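Local coordinates for protein nucleoporin nup120 (Schizosaccharomyces pombe, PDB 4GQ2) that serves as a structural component of the nuclear pore complex, whose nucleoporins can also dock transiently associated nuclear transport factors, at residues 252-255 with 256-260. Numbering follows the deposited sequence.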
loop_
_atom_site.group_PDB
_atom_site.type_symbol
_atom_site.label_atom_id
_atom_site.label_comp_id
_atom_site.label_asym_id
_atom_site.label_seq_id
_atom_site.Cartn_x
_atom_site.Cartn_y
_atom_site.Cartn_z
ATOM N N MET A 252 -27.663 -35.106 20.649
ATOM C CA MET A 252 -26.376 -35.713 20.961
ATOM C C MET A 252 -26.129 -36.964 20.131
ATOM O O MET A 252 -27.067 -37.684 19.772
ATOM C CB MET A 252 -26.295 -36.058 22.449
ATOM C CG MET A 252 -26.812 -34.965 23.375
ATOM S SD MET A 252 -27.143 -35.531 25.055
ATOM C CE MET A 252 -28.455 -36.721 24.800
ATOM N N LEU A 253 -24.857 -37.201 19.824
ATOM C CA LEU A 253 -24.407 -38.441 19.218
ATOM C C LEU A 253 -23.454 -39.146 20.175
ATOM O O LEU A 253 -22.558 -38.515 20.750
ATOM C CB LEU A 253 -23.730 -38.173 17.874
ATOM C CG LEU A 253 -23.227 -39.381 17.079
ATOM C CD1 LEU A 253 -24.313 -40.430 16.874
ATOM C CD2 LEU A 253 -22.683 -38.925 15.739
ATOM N N SER A 254 -23.656 -40.453 20.347
ATOM C CA SER A 254 -22.892 -41.239 21.323
ATOM C C SER A 254 -21.728 -41.999 20.692
ATOM O O SER A 254 -21.662 -42.142 19.473
ATOM C CB SER A 254 -23.813 -42.213 22.058
ATOM O OG SER A 254 -24.369 -43.155 21.158
ATOM N N LEU A 255 -20.818 -42.490 21.533
ATOM C CA LEU A 255 -19.679 -43.286 21.080
ATOM C C LEU A 255 -20.142 -44.545 20.340
ATOM O O LEU A 255 -19.464 -45.016 19.426
ATOM C CB LEU A 255 -18.764 -43.649 22.261
ATOM C CG LEU A 255 -17.411 -44.324 21.978
ATOM C CD1 LEU A 255 -16.399 -43.348 21.387
ATOM C CD2 LEU A 255 -16.847 -44.963 23.239
ATOM N N ASP A 256 -21.297 -45.078 20.737
ATOM C CA ASP A 256 -21.899 -46.215 20.037
ATOM C C ASP A 256 -23.013 -45.801 19.056
ATOM O O ASP A 256 -24.061 -46.446 18.970
ATOM C CB ASP A 256 -22.346 -47.322 21.020
ATOM C CG ASP A 256 -23.554 -46.931 21.877
ATOM O OD1 ASP A 256 -23.948 -45.740 21.921
ATOM O OD2 ASP A 256 -24.121 -47.841 22.518
ATOM N N TYR A 257 -22.754 -44.725 18.311
ATOM C CA TYR A 257 -23.566 -44.318 17.152
ATOM C C TYR A 257 -25.085 -44.267 17.385
ATOM O O TYR A 257 -25.869 -44.747 16.565
ATOM C CB TYR A 257 -23.194 -45.134 15.895
ATOM C CG TYR A 257 -22.350 -46.362 16.183
ATOM C CD1 TYR A 257 -20.956 -46.271 16.262
ATOM C CD2 TYR A 257 -22.942 -47.608 16.393
ATOM C CE1 TYR A 257 -20.179 -47.386 16.541
ATOM C CE2 TYR A 257 -22.173 -48.727 16.677
ATOM C CZ TYR A 257 -20.792 -48.610 16.744
ATOM O OH TYR A 257 -20.025 -49.719 17.018
ATOM N N LYS A 258 -25.480 -43.668 18.504
ATOM C CA LYS A 258 -26.884 -43.385 18.785
ATOM C C LYS A 258 -27.201 -41.889 18.671
ATOM O O LYS A 258 -26.560 -41.055 19.314
ATOM C CB LYS A 258 -27.277 -43.889 20.178
ATOM C CG LYS A 258 -27.937 -45.258 20.214
ATOM C CD LYS A 258 -26.940 -46.368 20.493
ATOM C CE LYS A 258 -27.655 -47.666 20.829
ATOM N NZ LYS A 258 -26.706 -48.808 20.898
ATOM N N LEU A 259 -28.197 -41.560 17.855
ATOM C CA LEU A 259 -28.671 -40.186 17.722
ATOM C C LEU A 259 -29.786 -39.920 18.736
ATOM O O LEU A 259 -30.902 -40.420 18.588
ATOM C CB LEU A 259 -29.140 -39.911 16.285
ATOM C CG LEU A 259 -29.473 -38.474 15.853
ATOM C CD1 LEU A 259 -28.311 -37.510 16.068
ATOM C CD2 LEU A 259 -29.920 -38.445 14.399
ATOM N N LYS A 260 -29.465 -39.131 19.759
ATOM C CA LYS A 260 -30.359 -38.902 20.892
ATOM C C LYS A 260 -30.876 -37.470 20.954
ATOM O O LYS A 260 -30.137 -36.516 20.695
ATOM C CB LYS A 260 -29.646 -39.222 22.211
ATOM C CG LYS A 260 -28.786 -40.476 22.179
ATOM C CD LYS A 260 -28.300 -40.863 23.567
ATOM C CE LYS A 260 -27.518 -42.167 23.504
ATOM N NZ LYS A 260 -27.142 -42.684 24.849
#
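Across the hairpin, M252 and K260 form an antiparallel hydrogen-bonded pair, M252 N giving to K260 O and K260 N to M252 O, both at 2.8 Å and nearly straight, and L253 and L259 follow as the non-hydrogen-bonded pair. This is the tight connection between the two middle strands, 249-254 and 258-263, of a four-stranded antiparallel blade in the beta-propeller domain. The chain reverses in a type I turn from S254 to Y257, closed by Y257 N to S254 O at 3.0 Å. Y257 has a left-handed backbone conformation and S254 N bonds to K258 O, consistent with a type I turn followed by a G1 bulge.

At the mouth of the turn, S254 does most of the side-chain work. With chi1 at 63°, its OG lies between the backbone N and the carbonyl carbon, from where it accepts K258 N while donating to D256 OD1, 2.7 Å from S254 OG. That bond fixes one carboxylate oxygen; the other, OD2, takes K258 NZ in a salt bridge, met from above the carboxylate plane. K258 NZ reaches the carboxylate of D256 alongside the turn, where it also forms a salt bridge with E274 and a cation-pi contact with F217.

On the M252/K260 face, the methionine folds at chi3 (-63°) and rests its CE on K260 CB, 3.8 Å away. K260 runs extended beyond CG, carrying CE past S254 CB. The opposite face is greasier: L253 and L259 both reach L288 of the neighbouring strand 288-290, joining this blade to the next sheet. L253 also lays CD1 near the backbone of the returning strand, where its closest approach is 3.4 Å to K258 O, the same oxygen that accepts S254 N.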